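Local coordinates for uncharacterized protein (Helicobacter pylori, PDB 4O5J) that probably mediates adhesion of the bacterium to host tissue by binding sialic acid-bearing glycans through its extracellular domain, at residues S81-A86 and Q255-S260; T92-F97 and Q202-I207. All blocks are in the same frame, centred on the assembly; numbering follows the deposited sequence.

Contact 1 (S81-A86 and Q255-S260)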
loop_
_atom_site.group_PDB
_atom_site.type_symbol
_atom_site.label_atom_id
_atom_site.label_comp_id
_atom_site.label_asym_id
_atom_site.label_seq_id
_atom_site.Cartn_x
_atom_site.Cartn_y
_atom_site.Cartn_z
ATOM N N SER A 81 -2.074 1.173 13.310
ATOM C CA SER A 81 -2.861 1.008 12.113
ATOM C C SER A 81 -1.968 0.752 10.950
ATOM O O SER A 81 -1.215 1.642 10.534
ATOM C CB SER A 81 -3.662 2.287 11.828
ATOM O OG SER A 81 -4.164 2.296 10.511
ATOM N N PRO A 82 -2.056 -0.455 10.385
ATOM C CA PRO A 82 -1.235 -0.795 9.210
ATOM C C PRO A 82 -1.522 0.122 8.013
ATOM O O PRO A 82 -0.580 0.554 7.350
ATOM C CB PRO A 82 -1.619 -2.255 8.892
ATOM C CG PRO A 82 -2.098 -2.791 10.202
ATOM C CD PRO A 82 -2.778 -1.607 10.928
ATOM N N ILE A 83 -2.783 0.436 7.740
ATOM C CA ILE A 83 -3.073 1.358 6.629
ATOM C C ILE A 83 -2.569 2.775 6.924
ATOM O O ILE A 83 -2.101 3.475 6.020
ATOM C CB ILE A 83 -4.567 1.364 6.273
ATOM C CG1 ILE A 83 -4.995 -0.018 5.774
ATOM C CG2 ILE A 83 -4.896 2.428 5.208
ATOM C CD1 ILE A 83 -4.051 -0.543 4.650
ATOM N N PHE A 84 -2.608 3.208 8.174
ATOM C CA PHE A 84 -2.150 4.551 8.479
ATOM C C PHE A 84 -0.651 4.592 8.263
ATOM O O PHE A 84 -0.092 5.552 7.695
ATOM C CB PHE A 84 -2.460 4.935 9.934
ATOM C CG PHE A 84 -1.979 6.309 10.300
ATOM C CD1 PHE A 84 -2.790 7.442 10.077
ATOM C CD2 PHE A 84 -0.710 6.490 10.853
ATOM C CE1 PHE A 84 -2.323 8.728 10.402
ATOM C CE2 PHE A 84 -0.239 7.751 11.190
ATOM C CZ PHE A 84 -1.056 8.883 10.971
ATOM N N ASN A 85 0.028 3.550 8.737
ATOM C CA ASN A 85 1.459 3.442 8.559
ATOM C C ASN A 85 1.807 3.404 7.033
ATOM O O ASN A 85 2.781 4.019 6.586
ATOM C CB ASN A 85 2.031 2.233 9.267
ATOM C CG ASN A 85 3.501 2.042 8.866
ATOM O OD1 ASN A 85 4.404 2.750 9.343
ATOM N ND2 ASN A 85 3.744 1.140 7.897
ATOM N N ALA A 86 1.004 2.680 6.253
ATOM C CA ALA A 86 1.213 2.631 4.806
ATOM C C ALA A 86 1.086 4.060 4.233
ATOM O O ALA A 86 1.897 4.491 3.406
ATOM C CB ALA A 86 0.204 1.696 4.164
ATOM N N GLN A 255 -7.857 3.177 -2.349
ATOM C CA GLN A 255 -8.784 2.070 -2.387
ATOM C C GLN A 255 -8.793 1.360 -1.018
ATOM O O GLN A 255 -9.851 1.056 -0.450
ATOM C CB GLN A 255 -8.398 1.156 -3.531
ATOM C CG GLN A 255 -9.433 0.149 -3.833
ATOM C CD GLN A 255 -10.712 0.806 -4.150
ATOM O OE1 GLN A 255 -10.675 1.855 -4.794
ATOM N NE2 GLN A 255 -11.877 0.228 -3.688
ATOM N N ALA A 256 -7.609 1.166 -0.457
ATOM C CA ALA A 256 -7.469 0.521 0.850
ATOM C C ALA A 256 -8.176 1.347 1.962
ATOM O O ALA A 256 -8.804 0.789 2.866
ATOM C CB ALA A 256 -5.989 0.362 1.177
ATOM N N VAL A 257 -8.031 2.671 1.904
ATOM C CA VAL A 257 -8.624 3.545 2.908
ATOM C C VAL A 257 -10.157 3.442 2.885
ATOM O O VAL A 257 -10.810 3.186 3.919
ATOM C CB VAL A 257 -8.198 4.993 2.693
ATOM C CG1 VAL A 257 -9.137 5.919 3.462
ATOM C CG2 VAL A 257 -6.741 5.199 3.093
ATOM N N THR A 258 -10.740 3.573 1.702
ATOM C CA THR A 258 -12.173 3.400 1.544
ATOM C C THR A 258 -12.610 2.058 2.095
ATOM O O THR A 258 -13.637 1.946 2.767
ATOM C CB THR A 258 -12.540 3.419 0.070
ATOM O OG1 THR A 258 -12.130 4.664 -0.460
ATOM C CG2 THR A 258 -14.086 3.249 -0.139
ATOM N N LEU A 259 -11.858 1.016 1.781
ATOM C CA LEU A 259 -12.273 -0.323 2.217
ATOM C C LEU A 259 -12.144 -0.417 3.758
ATOM O O LEU A 259 -12.988 -1.022 4.403
ATOM C CB LEU A 259 -11.414 -1.402 1.512
ATOM C CG LEU A 259 -11.847 -2.825 1.656
ATOM C CD1 LEU A 259 -13.337 -3.003 1.400
ATOM C CD2 LEU A 259 -11.026 -3.706 0.717
ATOM N N SER A 260 -11.104 0.193 4.351
ATOM C CA SER A 260 -11.003 0.191 5.791
ATOM C C SER A 260 -12.230 0.896 6.412
ATOM O O SER A 260 -12.788 0.420 7.415
ATOM C CB SER A 260 -9.770 0.883 6.223
ATOM O OG SER A 260 -8.622 0.268 5.623
#

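Contact 2 (T92-F97 and Q202-I207)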
loop_
_atom_site.group_PDB
_atom_site.type_symbol
_atom_site.label_atom_id
_atom_site.label_comp_id
_atom_site.label_asym_id
_atom_site.label_seq_id
_atom_site.Cartn_x
_atom_site.Cartn_y
_atom_site.Cartn_z
ATOM N N THR A 92 5.529 10.196 2.616
ATOM C CA THR A 92 6.947 10.449 2.797
ATOM C C THR A 92 7.717 10.207 1.484
ATOM O O THR A 92 8.626 10.968 1.121
ATOM C CB THR A 92 7.520 9.534 3.850
ATOM O OG1 THR A 92 6.889 9.835 5.100
ATOM C CG2 THR A 92 9.007 9.751 3.985
ATOM N N SER A 93 7.325 9.161 0.748
ATOM C CA SER A 93 8.062 8.838 -0.446
ATOM C C SER A 93 7.715 9.839 -1.594
ATOM O O SER A 93 8.569 10.190 -2.424
ATOM C CB SER A 93 7.911 7.360 -0.797
ATOM O OG SER A 93 6.652 7.130 -1.289
ATOM N N VAL A 94 6.457 10.288 -1.645
ATOM C CA VAL A 94 6.083 11.319 -2.606
ATOM C C VAL A 94 6.873 12.609 -2.339
ATOM O O VAL A 94 7.424 13.239 -3.269
ATOM C CB VAL A 94 4.556 11.620 -2.550
ATOM C CG1 VAL A 94 4.243 12.875 -3.367
ATOM C CG2 VAL A 94 3.741 10.426 -3.054
ATOM N N LEU A 95 6.943 13.038 -1.083
ATOM C CA LEU A 95 7.695 14.275 -0.761
ATOM C C LEU A 95 9.200 14.008 -0.937
ATOM O O LEU A 95 9.966 14.893 -1.252
ATOM C CB LEU A 95 7.393 14.720 0.673
ATOM C CG LEU A 95 5.988 15.316 0.830
ATOM C CD1 LEU A 95 5.616 15.517 2.317
ATOM C CD2 LEU A 95 5.911 16.632 0.041
ATOM N N GLY A 96 9.631 12.766 -0.738
ATOM C CA GLY A 96 11.017 12.391 -0.987
ATOM C C GLY A 96 11.326 12.499 -2.457
ATOM O O GLY A 96 12.358 13.053 -2.840
ATOM N N PHE A 97 10.446 11.990 -3.301
ATOM C CA PHE A 97 10.674 12.135 -4.718
ATOM C C PHE A 97 10.700 13.605 -5.141
ATOM O O PHE A 97 11.548 14.058 -5.925
ATOM C CB PHE A 97 9.658 11.355 -5.549
ATOM C CG PHE A 97 9.882 11.521 -7.009
ATOM C CD1 PHE A 97 10.832 10.756 -7.664
ATOM C CD2 PHE A 97 9.210 12.503 -7.729
ATOM C CE1 PHE A 97 11.079 10.938 -9.017
ATOM C CE2 PHE A 97 9.452 12.695 -9.075
ATOM C CZ PHE A 97 10.379 11.905 -9.736
ATOM N N GLN A 202 -2.567 14.509 -7.091
ATOM C CA GLN A 202 -2.511 15.623 -8.004
ATOM C C GLN A 202 -1.068 15.980 -8.387
ATOM O O GLN A 202 -0.790 16.351 -9.527
ATOM C CB GLN A 202 -3.165 16.882 -7.375
ATOM C CG GLN A 202 -4.673 16.740 -7.128
ATOM C CD GLN A 202 -5.232 18.028 -6.520
ATOM O OE1 GLN A 202 -5.115 19.128 -7.071
ATOM N NE2 GLN A 202 -5.784 17.885 -5.350
ATOM N N LEU A 203 -0.190 15.989 -7.396
ATOM C CA LEU A 203 1.210 16.293 -7.635
ATOM C C LEU A 203 1.862 15.284 -8.612
ATOM O O LEU A 203 2.421 15.676 -9.677
ATOM C CB LEU A 203 1.971 16.378 -6.327
ATOM C CG LEU A 203 3.470 16.619 -6.407
ATOM C CD1 LEU A 203 3.776 17.884 -7.240
ATOM C CD2 LEU A 203 4.087 16.698 -5.012
ATOM N N MET A 204 1.764 14.005 -8.281
ATOM C CA MET A 204 2.324 12.953 -9.159
ATOM C C MET A 204 1.683 13.007 -10.538
ATOM O O MET A 204 2.376 12.833 -11.558
ATOM C CB MET A 204 2.135 11.595 -8.553
ATOM C CG MET A 204 2.838 11.422 -7.216
ATOM S SD MET A 204 4.635 11.733 -7.273
ATOM C CE MET A 204 5.224 10.047 -7.715
ATOM N N ASP A 205 0.367 13.265 -10.604
ATOM C CA ASP A 205 -0.312 13.349 -11.931
ATOM C C ASP A 205 0.270 14.503 -12.738
ATOM O O ASP A 205 0.515 14.368 -13.939
ATOM C CB ASP A 205 -1.794 13.569 -11.808
ATOM C CG ASP A 205 -2.520 12.322 -11.344
ATOM O OD1 ASP A 205 -1.832 11.263 -11.268
ATOM O OD2 ASP A 205 -3.762 12.369 -11.015
ATOM N N LEU A 206 0.478 15.638 -12.080
ATOM C CA LEU A 206 0.963 16.812 -12.759
ATOM C C LEU A 206 2.383 16.552 -13.265
ATOM O O LEU A 206 2.738 16.909 -14.406
ATOM C CB LEU A 206 0.924 18.032 -11.827
ATOM C CG LEU A 206 1.336 19.357 -12.466
ATOM C CD1 LEU A 206 0.563 19.562 -13.781
ATOM C CD2 LEU A 206 1.082 20.498 -11.516
ATOM N N ILE A 207 3.217 15.970 -12.409
ATOM C CA ILE A 207 4.571 15.619 -12.826
ATOM C C ILE A 207 4.577 14.664 -14.035
ATOM O O ILE A 207 5.315 14.873 -15.037
ATOM C CB ILE A 207 5.364 15.007 -11.660
ATOM C CG1 ILE A 207 5.555 16.080 -10.546
ATOM C CG2 ILE A 207 6.742 14.426 -12.162
ATOM C CD1 ILE A 207 6.223 15.589 -9.290
#

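Contact 1 (S81-A86 and Q255-S260)
I83 is the only residue of segment 81-86 to touch segment 255-260, spreading three carbons over three residues of helix 241-268. Its CG2 meets CG2 of V257 at 3.9 Å, the two side chains running at a slant to one another. The CD1 methyl, at the end of the longer branch, reaches CB of A256 at 4.1 Å, while CG1 of I83 lies 3.6 Å from OG of S260. With CG1 anti to the carbonyl carbon (chi1 -63°) and CG2 anti to the backbone N, both branches of I83 are brought to bear on the opposite helix. The hydroxyl of S260, though packed on CG1 of I83, is satisfied by its own helix: OG donates to O of A256 at 2.8 Å from above the carbonyl plane, and the backbone N of S260 reaches that oxygen from the other face. S81 is the N-cap, OG accepting from N of F84 at 3.0 Å. N74 bridges this helix start, bonding S81 OG and I83 N, and weakly S260 OG. Segments 82-86 and 255-260, at 155° with axes 10.5 Å apart, form an antiparallel helix pair in the helical body of the adhesion domain, beside V297 of helix 281-309.

Contact 2 (T92-F97 and Q202-I207)
The F97 ring meets I207 at its edge: CD1 of I207 lies near the ring plane, 4.3 Å from CE2, so the methyl abuts the rim and does not cover a face. F243 of helix 241-268 also meets F97, the two ring planes inclined by about 50°, and it touches I207 and M204 as well, closing this end of the contact with a second aromatic. CB of F97 points toward helix 193-209, and CG, anti to the backbone N (chi1 179°), carries the ring on to meet I207. One turn earlier, V94 touches chiefly through CG1. This methyl lies 4.1 Å from SD of M204 and 4.2 Å from CD2 of L203. V94 and L203 lie alongside each other, running opposite ways, whereas the M204 chain slants across V94. The path of M204 is bent at both chi2 and chi3 (-57° and -88°), which brings the sulfur round to face V94. Helices 82-101 and 193-209 run in broadly the same direction here, with L159 of helix 146-163 and I246 of helix 241-268 also packed on V94. No hydrogen bond or ion pair crosses between the segments; all five touching residues are buried and apolar, so the two helices are held together here by van der Waals contact and the exclusion of water.

In the fold
From the N terminus, the chain passes helices 29-54 and 57-76 before entering helix 82-101, which serves both contacts: its first turn in contact 1, its second half in contact 2. The chain then runs through short strands and helices 130-135 and 146-163 to helix 193-209, where contact 2 closes a loop of 104 intervening residues. Continuing through the antiparallel pair of strands 214-215 and 234-235, it reaches helix 241-268, and contact 1 closes a longer loop that encloses the first. The contact centres are about 19 Å apart, and their nearest atoms about 7 Å, without touching. Helix 82-101 thereby joins helix 193-209 to helix 241-268, all within the N-terminal adhesion domain.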